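Local coordinates for protein integral membrane indolylacetylinositol arabinosyltransferase EmbB (Mycolicibacterium smegmatis MC2 155, PDB 7BVC) that probably transfers arabinosyl units to build the arabinan of mycobacterial cell-wall arabinogalactan, and is inhibited by bound ethambutol, at residues Y634-G639 with A704-G709; Q881-E886 with L916-S921; P967-W972 with Q982-A987. All blocks are in the same frame, centred on the assembly; numbering follows the deposited sequence.

In the fold
The three contacts follow one another along the chain. Contact 1 joins a loop after helix 608-625 to helix 690-712, near the end of the predicted membrane part. Contacts 2 and 3 both lie in the C-terminal domain, yet their centres are about 38 Å apart. Contact 2 packs strands of two different sheets face to face, and the side chain of Val883 is about 12 Å from a bound calcium ion. Contact 3 is tied to the drug pocket, since its residue Trp972 touches ethambutol. The centre of contact 1 is about 28 Å from the centre of either other contact. Its nearest atoms are about 8 Å from contact 3 and about 11 Å from contact 2.

Contact 1: residues Y634-G639 with A704-G709; sequences YVSNFG and ASMAIG
The carbonyl oxygen of Gly639 meets two groups of helix 690-712. Its nearer partner is the alpha carbon of Gly709, in a CA-H...O contact with O to CA of 3.5 Å. The angle at the hydrogen is 120°, so this contact is well bent. CG2 of Ile708 lies further off from the same oxygen. Neither glycine has a side chain, and the two backbones approach closely, with Gly639 CA 4.2 Å from Gly709 CA. Gly639 has a positive phi of 91°, a conformation that glycine adopts readily. Through this glycine-glycine approach, a buried loop after one predicted transmembrane helix packs on the last one, 690-712.

The second point of contact is Met706. Its chain bends at chi2 and again at chi3, and this brings the thioether end to the loop. SD and CE both lie 3.9 Å from Ser636 O, and CE also meets Ser636 CB. Ser636 sits within a type I beta turn from Val635 to Phe638. One residue before Met706, Ser705 OG is hydrogen-bonded to Asn630 ND2, a further link between helix 690-712 and the same loop. No hydrogen bond joins 634-639 to 704-709 directly, so van der Waals contact and a weak CA-H...O interaction carry their meeting.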
ATOM      1  N   TYR B 634      -8.718 -19.514  -1.807  1.00 45.75           N
ATOM      2  CA  TYR B 634      -8.436 -20.401  -0.680  1.00 45.75           C
ATOM      3  C   TYR B 634      -8.189 -21.841  -1.104  1.00 45.75           C
ATOM      4  O   TYR B 634      -7.104 -22.372  -0.854  1.00 45.75           O
ATOM      5  CB  TYR B 634      -9.583 -20.327   0.340  1.00 45.75           C
ATOM      6  CG  TYR B 634      -9.500 -21.371   1.429  1.00 45.75           C
ATOM      7  CD1 TYR B 634      -8.311 -21.600   2.107  1.00 45.75           C
ATOM      8  CD2 TYR B 634     -10.608 -22.131   1.773  1.00 45.75           C
ATOM      9  CE1 TYR B 634      -8.227 -22.556   3.095  1.00 45.75           C
ATOM     10  CE2 TYR B 634     -10.533 -23.090   2.763  1.00 45.75           C
ATOM     11  CZ  TYR B 634      -9.338 -23.297   3.419  1.00 45.75           C
ATOM     12  OH  TYR B 634      -9.251 -24.252   4.404  1.00 45.75           O
ATOM     13  N   VAL B 635      -9.154 -22.486  -1.753  1.00 44.69           N
ATOM     14  CA  VAL B 635      -9.004 -23.869  -2.190  1.00 44.69           C
ATOM     15  C   VAL B 635      -9.192 -24.029  -3.686  1.00 44.69           C
ATOM     16  O   VAL B 635      -8.902 -25.111  -4.219  1.00 44.69           O
ATOM     17  CB  VAL B 635      -9.963 -24.813  -1.436  1.00 44.69           C
ATOM     18  CG1 VAL B 635      -9.466 -25.052  -0.024  1.00 44.69           C
ATOM     19  CG2 VAL B 635     -11.364 -24.238  -1.416  1.00 44.69           C
ATOM     20  N   SER B 636      -9.677 -23.001  -4.380  1.00 46.78           N
ATOM     21  CA  SER B 636      -9.637 -22.995  -5.832  1.00 46.78           C
ATOM     22  C   SER B 636      -8.210 -22.900  -6.348  1.00 46.78           C
ATOM     23  O   SER B 636      -7.972 -23.133  -7.538  1.00 46.78           O
ATOM     24  CB  SER B 636     -10.471 -21.837  -6.367  1.00 46.78           C
ATOM     25  OG  SER B 636     -11.824 -21.967  -5.972  1.00 46.78           O
ATOM     26  N   ASN B 637      -7.262 -22.566  -5.477  1.00 46.75           N
ATOM     27  CA  ASN B 637      -5.858 -22.433  -5.831  1.00 46.75           C
ATOM     28  C   ASN B 637      -5.130 -23.767  -5.880  1.00 46.75           C
ATOM     29  O   ASN B 637      -3.970 -23.806  -6.298  1.00 46.75           O
ATOM     30  CB  ASN B 637      -5.158 -21.512  -4.829  1.00 46.75           C
ATOM     31  CG  ASN B 637      -4.056 -20.701  -5.459  1.00 46.75           C
ATOM     32  OD1 ASN B 637      -3.870 -20.729  -6.672  1.00 46.75           O
ATOM     33  ND2 ASN B 637      -3.314 -19.970  -4.640  1.00 46.75           N
ATOM     34  N   PHE B 638      -5.775 -24.853  -5.463  1.00 46.79           N
ATOM     35  CA  PHE B 638      -5.144 -26.169  -5.459  1.00 46.79           C
ATOM     36  C   PHE B 638      -5.029 -26.679  -6.889  1.00 46.79           C
ATOM     37  O   PHE B 638      -6.040 -26.961  -7.539  1.00 46.79           O
ATOM     38  CB  PHE B 638      -5.950 -27.143  -4.606  1.00 46.79           C
ATOM     39  CG  PHE B 638      -5.828 -26.914  -3.127  1.00 46.79           C
ATOM     40  CD1 PHE B 638      -5.104 -25.848  -2.627  1.00 46.79           C
ATOM     41  CD2 PHE B 638      -6.445 -27.771  -2.233  1.00 46.79           C
ATOM     42  CE1 PHE B 638      -4.998 -25.642  -1.267  1.00 46.79           C
ATOM     43  CE2 PHE B 638      -6.342 -27.569  -0.874  1.00 46.79           C
ATOM     44  CZ  PHE B 638      -5.619 -26.504  -0.390  1.00 46.79           C
ATOM     45  N   GLY B 639      -3.800 -26.796  -7.386  1.00 49.01           N
ATOM     46  CA  GLY B 639      -3.559 -27.375  -8.689  1.00 49.01           C
ATOM     47  C   GLY B 639      -3.527 -26.404  -9.848  1.00 49.01           C
ATOM     48  O   GLY B 639      -3.424 -26.849 -10.997  1.00 49.01           O
ATOM     49  N   ALA B 704      -9.571 -23.315 -18.823  1.00 43.98           N
ATOM     50  CA  ALA B 704      -8.501 -24.304 -18.788  1.00 43.98           C
ATOM     51  C   ALA B 704      -7.770 -24.291 -17.454  1.00 43.98           C
ATOM     52  O   ALA B 704      -7.394 -25.355 -16.946  1.00 43.98           O
ATOM     53  CB  ALA B 704      -7.520 -24.060 -19.932  1.00 43.98           C
ATOM     54  N   SER B 705      -7.563 -23.109 -16.870  1.00 44.10           N
ATOM     55  CA  SER B 705      -6.900 -23.026 -15.575  1.00 44.10           C
ATOM     56  C   SER B 705      -7.677 -23.782 -14.509  1.00 44.10           C
ATOM     57  O   SER B 705      -7.085 -24.481 -13.679  1.00 44.10           O
ATOM     58  CB  SER B 705      -6.724 -21.563 -15.172  1.00 44.10           C
ATOM     59  OG  SER B 705      -6.122 -21.457 -13.897  1.00 44.10           O
ATOM     60  N   MET B 706      -9.003 -23.660 -14.512  1.00 43.54           N
ATOM     61  CA  MET B 706      -9.791 -24.363 -13.505  1.00 43.54           C
ATOM     62  C   MET B 706     -10.107 -25.806 -13.876  1.00 43.54           C
ATOM     63  O   MET B 706     -10.505 -26.577 -12.998  1.00 43.54           O
ATOM     64  CB  MET B 706     -11.093 -23.614 -13.220  1.00 43.54           C
ATOM     65  CG  MET B 706     -10.898 -22.366 -12.379  1.00 43.54           C
ATOM     66  SD  MET B 706      -9.878 -22.651 -10.922  1.00 43.54           S
ATOM     67  CE  MET B 706     -10.931 -23.745  -9.983  1.00 43.54           C
ATOM     68  N   ALA B 707      -9.946 -26.193 -15.142  1.00 43.77           N
ATOM     69  CA  ALA B 707     -10.153 -27.585 -15.519  1.00 43.77           C
ATOM     70  C   ALA B 707      -8.889 -28.426 -15.408  1.00 43.77           C
ATOM     71  O   ALA B 707      -8.984 -29.656 -15.367  1.00 43.77           O
ATOM     72  CB  ALA B 707     -10.697 -27.673 -16.945  1.00 43.77           C
ATOM     73  N   ILE B 708      -7.712 -27.800 -15.364  1.00 45.61           N
ATOM     74  CA  ILE B 708      -6.476 -28.565 -15.232  1.00 45.61           C
ATOM     75  C   ILE B 708      -6.274 -29.026 -13.793  1.00 45.61           C
ATOM     76  O   ILE B 708      -5.774 -30.132 -13.548  1.00 45.61           O
ATOM     77  CB  ILE B 708      -5.286 -27.726 -15.738  1.00 45.61           C
ATOM     78  CG1 ILE B 708      -5.244 -27.732 -17.266  1.00 45.61           C
ATOM     79  CG2 ILE B 708      -3.973 -28.242 -15.179  1.00 45.61           C
ATOM     80  CD1 ILE B 708      -4.211 -26.796 -17.847  1.00 45.61           C
ATOM     81  N   GLY B 709      -6.660 -28.197 -12.821  1.00 44.75           N
ATOM     82  CA  GLY B 709      -6.471 -28.565 -11.428  1.00 44.75           C
ATOM     83  C   GLY B 709      -7.307 -29.760 -11.015  1.00 44.75           C
ATOM     84  O   GLY B 709      -6.879 -30.573 -10.192  1.00 44.75           O
TER

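Contact 2: residues Q881-E886 with L916-S921; sequences QTVDLE and LRYPRS
Leu885 lies over one face of the Tyr918 ring. Its CB is 4.1 Å from the ring centroid and only 6° off the ring normal, a CH-pi contact over the centre. The leucine CG is anti to the backbone N (chi1 -160°), and the two methyls lie above the rim of the ring. CD2 of Leu885 sits by CG and CD2 of Tyr918, 4.0 Å from each, and CD1 is 4.1 Å from Tyr918 CE2. At the other end of the ring, Tyr918 OH lies 3.5 Å from Val883 O. Val883 also sends CG1 to Leu916 CD1, 4.0 Å away, and these two side chains cross at about a right angle.

The two strands belong to different antiparallel sheets. The axes of strand segments 882-886 and 916-918 come within 9.1 Å, with N-to-C directions 27° apart. This is face-to-face sheet packing, consistent with the beta sandwich of the galactose-binding-domain clan. Val883, Leu885, Leu916 and Tyr918 all start toward the facing sheet.

Further out, Ile862 of strand 860-866 touches both Leu885 and Tyr918. Val883 also packs on Val932 and Val947. Backbone bonds from Asp884 to Val933 and from Glu886 to Arg931 hold strand 882-889 to strand 929-936.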
ATOM      1  N   GLN B 881      20.751 -25.518   4.953  1.00 75.50           N
ATOM      2  CA  GLN B 881      21.409 -26.722   5.434  1.00 75.50           C
ATOM      3  C   GLN B 881      20.492 -27.931   5.254  1.00 75.50           C
ATOM      4  O   GLN B 881      19.280 -27.802   5.063  1.00 75.50           O
ATOM      5  CB  GLN B 881      21.820 -26.555   6.894  1.00 75.50           C
ATOM      6  CG  GLN B 881      22.527 -25.242   7.175  1.00 75.50           C
ATOM      7  CD  GLN B 881      23.605 -24.927   6.155  1.00 75.50           C
ATOM      8  OE1 GLN B 881      24.459 -25.763   5.859  1.00 75.50           O
ATOM      9  NE2 GLN B 881      23.567 -23.719   5.611  1.00 75.50           N
ATOM     10  N   THR B 882      21.078 -29.125   5.315  1.00 76.55           N
ATOM     11  CA  THR B 882      20.399 -30.317   4.825  1.00 76.55           C
ATOM     12  C   THR B 882      20.047 -31.271   5.955  1.00 76.55           C
ATOM     13  O   THR B 882      20.835 -31.476   6.882  1.00 76.55           O
ATOM     14  CB  THR B 882      21.254 -31.057   3.791  1.00 76.55           C
ATOM     15  OG1 THR B 882      22.461 -31.519   4.407  1.00 76.55           O
ATOM     16  CG2 THR B 882      21.603 -30.135   2.638  1.00 76.55           C
ATOM     17  N   VAL B 883      18.848 -31.840   5.866  1.00 72.85           N
ATOM     18  CA  VAL B 883      18.434 -32.996   6.654  1.00 72.85           C
ATOM     19  C   VAL B 883      17.727 -33.950   5.703  1.00 72.85           C
ATOM     20  O   VAL B 883      16.699 -33.593   5.116  1.00 72.85           O
ATOM     21  CB  VAL B 883      17.510 -32.618   7.824  1.00 72.85           C
ATOM     22  CG1 VAL B 883      17.009 -33.873   8.522  1.00 72.85           C
ATOM     23  CG2 VAL B 883      18.239 -31.722   8.806  1.00 72.85           C
ATOM     24  N   ASP B 884      18.273 -35.154   5.547  1.00 72.09           N
ATOM     25  CA  ASP B 884      17.732 -36.109   4.591  1.00 72.09           C
ATOM     26  C   ASP B 884      17.425 -37.438   5.268  1.00 72.09           C
ATOM     27  O   ASP B 884      17.465 -37.538   6.498  1.00 72.09           O
ATOM     28  CB  ASP B 884      18.700 -36.313   3.424  1.00 72.09           C
ATOM     29  CG  ASP B 884      18.633 -35.187   2.413  1.00 72.09           C
ATOM     30  OD1 ASP B 884      17.717 -34.348   2.516  1.00 72.09           O
ATOM     31  OD2 ASP B 884      19.497 -35.139   1.512  1.00 72.09           O
ATOM     32  N   LEU B 885      17.112 -38.459   4.475  1.00 72.45           N
ATOM     33  CA  LEU B 885      16.678 -39.741   5.022  1.00 72.45           C
ATOM     34  C   LEU B 885      17.281 -40.851   4.178  1.00 72.45           C
ATOM     35  O   LEU B 885      16.903 -41.019   3.016  1.00 72.45           O
ATOM     36  CB  LEU B 885      15.157 -39.836   5.031  1.00 72.45           C
ATOM     37  CG  LEU B 885      14.574 -40.869   5.986  1.00 72.45           C
ATOM     38  CD1 LEU B 885      14.463 -40.268   7.371  1.00 72.45           C
ATOM     39  CD2 LEU B 885      13.227 -41.366   5.497  1.00 72.45           C
ATOM     40  N   GLU B 886      18.206 -41.610   4.757  1.00 77.76           N
ATOM     41  CA  GLU B 886      18.808 -42.738   4.064  1.00 77.76           C
ATOM     42  C   GLU B 886      18.073 -44.022   4.419  1.00 77.76           C
ATOM     43  O   GLU B 886      17.729 -44.252   5.581  1.00 77.76           O
ATOM     44  CB  GLU B 886      20.288 -42.864   4.424  1.00 77.76           C
ATOM     45  CG  GLU B 886      21.207 -42.030   3.557  1.00 77.76           C
ATOM     46  CD  GLU B 886      22.546 -42.694   3.329  1.00 77.76           C
ATOM     47  OE1 GLU B 886      22.801 -43.745   3.951  1.00 77.76           O
ATOM     48  OE2 GLU B 886      23.343 -42.169   2.526  1.00 77.76           O
ATOM     49  N   LEU B 916       8.916 -32.531   8.629  1.00 63.66           N
ATOM     50  CA  LEU B 916       9.481 -32.881   7.336  1.00 63.66           C
ATOM     51  C   LEU B 916       8.847 -34.190   6.894  1.00 63.66           C
ATOM     52  O   LEU B 916       8.862 -35.171   7.646  1.00 63.66           O
ATOM     53  CB  LEU B 916      11.001 -33.036   7.417  1.00 63.66           C
ATOM     54  CG  LEU B 916      11.806 -32.094   8.317  1.00 63.66           C
ATOM     55  CD1 LEU B 916      13.295 -32.352   8.161  1.00 63.66           C
ATOM     56  CD2 LEU B 916      11.485 -30.639   8.046  1.00 63.66           C
ATOM     57  N   ARG B 917       8.297 -34.196   5.682  1.00 62.92           N
ATOM     58  CA  ARG B 917       7.520 -35.313   5.165  1.00 62.92           C
ATOM     59  C   ARG B 917       8.359 -36.151   4.211  1.00 62.92           C
ATOM     60  O   ARG B 917       9.118 -35.616   3.401  1.00 62.92           O
ATOM     61  CB  ARG B 917       6.268 -34.820   4.435  1.00 62.92           C
ATOM     62  CG  ARG B 917       5.180 -34.240   5.326  1.00 62.92           C
ATOM     63  CD  ARG B 917       5.406 -32.762   5.582  1.00 62.92           C
ATOM     64  NE  ARG B 917       4.350 -32.172   6.398  1.00 62.92           N
ATOM     65  CZ  ARG B 917       3.385 -31.399   5.918  1.00 62.92           C
ATOM     66  NH1 ARG B 917       3.341 -31.117   4.624  1.00 62.92           N
ATOM     67  NH2 ARG B 917       2.463 -30.903   6.731  1.00 62.92           N
ATOM     68  N   TYR B 918       8.209 -37.470   4.309  1.00 65.87           N
ATOM     69  CA  TYR B 918       8.824 -38.405   3.372  1.00 65.87           C
ATOM     70  C   TYR B 918       7.766 -39.442   3.023  1.00 65.87           C
ATOM     71  O   TYR B 918       7.477 -40.338   3.833  1.00 65.87           O
ATOM     72  CB  TYR B 918      10.067 -39.066   3.965  1.00 65.87           C
ATOM     73  CG  TYR B 918      11.087 -38.092   4.508  1.00 65.87           C
ATOM     74  CD1 TYR B 918      11.872 -37.335   3.654  1.00 65.87           C
ATOM     75  CD2 TYR B 918      11.263 -37.932   5.873  1.00 65.87           C
ATOM     76  CE1 TYR B 918      12.805 -36.447   4.145  1.00 65.87           C
ATOM     77  CE2 TYR B 918      12.191 -37.043   6.373  1.00 65.87           C
ATOM     78  CZ  TYR B 918      12.958 -36.304   5.503  1.00 65.87           C
ATOM     79  OH  TYR B 918      13.887 -35.416   5.992  1.00 65.87           O
ATOM     80  N   PRO B 919       7.141 -39.336   1.855  1.00 67.88           N
ATOM     81  CA  PRO B 919       6.135 -40.329   1.475  1.00 67.88           C
ATOM     82  C   PRO B 919       6.767 -41.697   1.299  1.00 67.88           C
ATOM     83  O   PRO B 919       7.880 -41.830   0.785  1.00 67.88           O
ATOM     84  CB  PRO B 919       5.588 -39.792   0.148  1.00 67.88           C
ATOM     85  CG  PRO B 919       6.668 -38.909  -0.376  1.00 67.88           C
ATOM     86  CD  PRO B 919       7.320 -38.302   0.823  1.00 67.88           C
ATOM     87  N   ARG B 920       6.043 -42.724   1.734  1.00 74.10           N
ATOM     88  CA  ARG B 920       6.572 -44.078   1.660  1.00 74.10           C
ATOM     89  C   ARG B 920       6.450 -44.685   0.267  1.00 74.10           C
ATOM     90  O   ARG B 920       6.643 -45.895   0.112  1.00 74.10           O
ATOM     91  CB  ARG B 920       5.884 -44.980   2.686  1.00 74.10           C
ATOM     92  CG  ARG B 920       6.841 -45.971   3.328  1.00 74.10           C
ATOM     93  CD  ARG B 920       6.123 -47.140   3.966  1.00 74.10           C
ATOM     94  NE  ARG B 920       5.295 -46.730   5.093  1.00 74.10           N
ATOM     95  CZ  ARG B 920       4.664 -47.581   5.892  1.00 74.10           C
ATOM     96  NH1 ARG B 920       4.771 -48.886   5.691  1.00 74.10           N
ATOM     97  NH2 ARG B 920       3.930 -47.129   6.897  1.00 74.10           N
ATOM     98  N   SER B 921       6.136 -43.877  -0.744  1.00 74.22           N
ATOM     99  CA  SER B 921       6.191 -44.334  -2.126  1.00 74.22           C
ATOM    100  C   SER B 921       7.579 -44.180  -2.724  1.00 74.22           C
ATOM    101  O   SER B 921       7.955 -44.960  -3.607  1.00 74.22           O
ATOM    102  CB  SER B 921       5.174 -43.567  -2.977  1.00 74.22           C
ATOM    103  OG  SER B 921       5.458 -42.179  -2.984  1.00 74.22           O
TER

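Contact 3: residues P967-W972 with Q982-A987; sequences PVLMDW and QPMLHA
Pro967, Val968 and the backbone of Gln982 form the close part of this contact. Val968 N donates to Gln982 O at 3.0 Å. The donor lies nearly in line with the C=O bond, but the angle at the hydrogen is 140°, so the N-H itself is tilted. The carbonyl of the same valine, Val968 O, lies 3.6 Å from Pro983 CA, on the residue after Gln982. Pro967 CA is 3.7 Å from Gln982 O.

Leu969 and Met984 add an apolar pair. Their side chains run side by side and point the same way. In both, CG is anti to the backbone N, and a bend at Met984 chi3 (55°) turns the methyl so that CE is 4.1 Å from Leu969 CD1. Both residues are buried.

The rest is looser. Met970 CE only approaches the backbone, at 4.3 Å from Pro983 N. The Gln982 side chain lies on the partly exposed side.

Beyond Met970 the chain leads to Trp972, which touches ethambutol and packs edge-to-face with Trp1012. Strand 968-970 runs parallel to strand 996-999 at the border of a mixed sheet, bonded through Leu969 to Phe996 and Ile998. Helix 287-294 covers Met970 and Pro983: Gln291 touches both, and Arg294 touches Pro983.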
ATOM      1  N   PRO B 967     -19.196 -27.987  19.040  1.00 49.87           N
ATOM      2  CA  PRO B 967     -19.029 -26.637  18.490  1.00 49.87           C
ATOM      3  C   PRO B 967     -17.583 -26.381  18.095  1.00 49.87           C
ATOM      4  O   PRO B 967     -16.648 -26.782  18.793  1.00 49.87           O
ATOM      5  CB  PRO B 967     -19.468 -25.724  19.640  1.00 49.87           C
ATOM      6  CG  PRO B 967     -19.313 -26.553  20.864  1.00 49.87           C
ATOM      7  CD  PRO B 967     -19.595 -27.964  20.457  1.00 49.87           C
ATOM      8  N   VAL B 968     -17.407 -25.704  16.965  1.00 45.96           N
ATOM      9  CA  VAL B 968     -16.094 -25.452  16.386  1.00 45.96           C
ATOM     10  C   VAL B 968     -16.018 -23.990  15.972  1.00 45.96           C
ATOM     11  O   VAL B 968     -16.948 -23.463  15.354  1.00 45.96           O
ATOM     12  CB  VAL B 968     -15.828 -26.378  15.180  1.00 45.96           C
ATOM     13  CG1 VAL B 968     -14.742 -25.811  14.287  1.00 45.96           C
ATOM     14  CG2 VAL B 968     -15.455 -27.770  15.655  1.00 45.96           C
ATOM     15  N   LEU B 969     -14.911 -23.332  16.315  1.00 46.00           N
ATOM     16  CA  LEU B 969     -14.670 -21.953  15.909  1.00 46.00           C
ATOM     17  C   LEU B 969     -13.952 -21.971  14.565  1.00 46.00           C
ATOM     18  O   LEU B 969     -12.754 -22.260  14.494  1.00 46.00           O
ATOM     19  CB  LEU B 969     -13.851 -21.214  16.964  1.00 46.00           C
ATOM     20  CG  LEU B 969     -13.922 -19.686  16.993  1.00 46.00           C
ATOM     21  CD1 LEU B 969     -13.632 -19.182  18.391  1.00 46.00           C
ATOM     22  CD2 LEU B 969     -12.955 -19.066  16.003  1.00 46.00           C
ATOM     23  N   MET B 970     -14.684 -21.674  13.499  1.00 47.49           N
ATOM     24  CA  MET B 970     -14.123 -21.624  12.157  1.00 47.49           C
ATOM     25  C   MET B 970     -13.837 -20.176  11.796  1.00 47.49           C
ATOM     26  O   MET B 970     -14.690 -19.306  11.997  1.00 47.49           O
ATOM     27  CB  MET B 970     -15.084 -22.242  11.142  1.00 47.49           C
ATOM     28  CG  MET B 970     -15.057 -23.757  11.105  1.00 47.49           C
ATOM     29  SD  MET B 970     -16.321 -24.443  10.022  1.00 47.49           S
ATOM     30  CE  MET B 970     -17.686 -24.611  11.162  1.00 47.49           C
ATOM     31  N   ASP B 971     -12.641 -19.912  11.273  1.00 49.42           N
ATOM     32  CA  ASP B 971     -12.343 -18.570  10.810  1.00 49.42           C
ATOM     33  C   ASP B 971     -13.257 -18.211   9.639  1.00 49.42           C
ATOM     34  O   ASP B 971     -13.882 -19.071   9.016  1.00 49.42           O
ATOM     35  CB  ASP B 971     -10.873 -18.457  10.411  1.00 49.42           C
ATOM     36  CG  ASP B 971      -9.953 -18.334  11.611  1.00 49.42           C
ATOM     37  OD1 ASP B 971     -10.363 -18.736  12.719  1.00 49.42           O
ATOM     38  OD2 ASP B 971      -8.822 -17.834  11.448  1.00 49.42           O
ATOM     39  N   TRP B 972     -13.333 -16.917   9.338  1.00 49.55           N
ATOM     40  CA  TRP B 972     -14.279 -16.451   8.332  1.00 49.55           C
ATOM     41  C   TRP B 972     -13.898 -16.861   6.917  1.00 49.55           C
ATOM     42  O   TRP B 972     -14.659 -16.577   5.986  1.00 49.55           O
ATOM     43  CB  TRP B 972     -14.437 -14.929   8.410  1.00 49.55           C
ATOM     44  CG  TRP B 972     -13.188 -14.150   8.166  1.00 49.55           C
ATOM     45  CD1 TRP B 972     -12.360 -13.620   9.109  1.00 49.55           C
ATOM     46  CD2 TRP B 972     -12.635 -13.780   6.897  1.00 49.55           C
ATOM     47  NE1 TRP B 972     -11.320 -12.957   8.510  1.00 49.55           N
ATOM     48  CE2 TRP B 972     -11.466 -13.041   7.151  1.00 49.55           C
ATOM     49  CE3 TRP B 972     -13.014 -14.008   5.571  1.00 49.55           C
ATOM     50  CZ2 TRP B 972     -10.671 -12.531   6.131  1.00 49.55           C
ATOM     51  CZ3 TRP B 972     -12.223 -13.502   4.561  1.00 49.55           C
ATOM     52  CH2 TRP B 972     -11.066 -12.771   4.846  1.00 49.55           C
ATOM     53  N   GLN B 982     -20.331 -27.970  13.077  1.00 52.38           N
ATOM     54  CA  GLN B 982     -21.311 -27.025  13.595  1.00 52.38           C
ATOM     55  C   GLN B 982     -20.612 -25.804  14.163  1.00 52.38           C
ATOM     56  O   GLN B 982     -19.645 -25.950  14.922  1.00 52.38           O
ATOM     57  CB  GLN B 982     -22.167 -27.677  14.675  1.00 52.38           C
ATOM     58  CG  GLN B 982     -23.506 -26.996  14.882  1.00 52.38           C
ATOM     59  CD  GLN B 982     -24.039 -27.182  16.283  1.00 52.38           C
ATOM     60  OE1 GLN B 982     -23.302 -27.549  17.197  1.00 52.38           O
ATOM     61  NE2 GLN B 982     -25.330 -26.928  16.461  1.00 52.38           N
ATOM     62  N   PRO B 983     -21.062 -24.594  13.833  1.00 49.00           N
ATOM     63  CA  PRO B 983     -20.412 -23.396  14.373  1.00 49.00           C
ATOM     64  C   PRO B 983     -20.712 -23.186  15.846  1.00 49.00           C
ATOM     65  O   PRO B 983     -21.419 -23.982  16.472  1.00 49.00           O
ATOM     66  CB  PRO B 983     -20.996 -22.269  13.516  1.00 49.00           C
ATOM     67  CG  PRO B 983     -22.327 -22.775  13.107  1.00 49.00           C
ATOM     68  CD  PRO B 983     -22.171 -24.258  12.923  1.00 49.00           C
ATOM     69  N   MET B 984     -20.179 -22.108  16.407  1.00 48.77           N
ATOM     70  CA  MET B 984     -20.364 -21.769  17.815  1.00 48.77           C
ATOM     71  C   MET B 984     -21.551 -20.815  17.910  1.00 48.77           C
ATOM     72  O   MET B 984     -21.421 -19.616  17.659  1.00 48.77           O
ATOM     73  CB  MET B 984     -19.088 -21.160  18.382  1.00 48.77           C
ATOM     74  CG  MET B 984     -19.157 -20.791  19.843  1.00 48.77           C
ATOM     75  SD  MET B 984     -17.652 -19.963  20.385  1.00 48.77           S
ATOM     76  CE  MET B 984     -17.566 -18.611  19.218  1.00 48.77           C
ATOM     77  N   LEU B 985     -22.711 -21.357  18.274  1.00 48.34           N
ATOM     78  CA  LEU B 985     -23.936 -20.576  18.314  1.00 48.34           C
ATOM     79  C   LEU B 985     -23.922 -19.608  19.495  1.00 48.34           C
ATOM     80  O   LEU B 985     -23.125 -19.728  20.429  1.00 48.34           O
ATOM     81  CB  LEU B 985     -25.153 -21.493  18.406  1.00 48.34           C
ATOM     82  CG  LEU B 985     -25.372 -22.490  17.270  1.00 48.34           C
ATOM     83  CD1 LEU B 985     -26.557 -23.386  17.575  1.00 48.34           C
ATOM     84  CD2 LEU B 985     -25.579 -21.765  15.956  1.00 48.34           C
ATOM     85  N   HIS B 986     -24.831 -18.639  19.444  1.00 44.47           N
ATOM     86  CA  HIS B 986     -25.008 -17.686  20.527  1.00 44.47           C
ATOM     87  C   HIS B 986     -26.467 -17.262  20.573  1.00 44.47           C
ATOM     88  O   HIS B 986     -27.133 -17.173  19.539  1.00 44.47           O
ATOM     89  CB  HIS B 986     -24.097 -16.462  20.364  1.00 44.47           C
ATOM     90  CG  HIS B 986     -24.586 -15.468  19.357  1.00 44.47           C
ATOM     91  ND1 HIS B 986     -24.245 -15.530  18.025  1.00 44.47           N
ATOM     92  CD2 HIS B 986     -25.376 -14.378  19.494  1.00 44.47           C
ATOM     93  CE1 HIS B 986     -24.811 -14.525  17.380  1.00 44.47           C
ATOM     94  NE2 HIS B 986     -25.503 -13.811  18.249  1.00 44.47           N
ATOM     95  N   ALA B 987     -26.957 -17.009  21.783  1.00 44.05           N
ATOM     96  CA  ALA B 987     -28.342 -16.599  21.973  1.00 44.05           C
ATOM     97  C   ALA B 987     -28.450 -15.855  23.294  1.00 44.05           C
ATOM     98  O   ALA B 987     -27.879 -16.292  24.297  1.00 44.05           O
ATOM     99  CB  ALA B 987     -29.287 -17.803  21.960  1.00 44.05           C
TER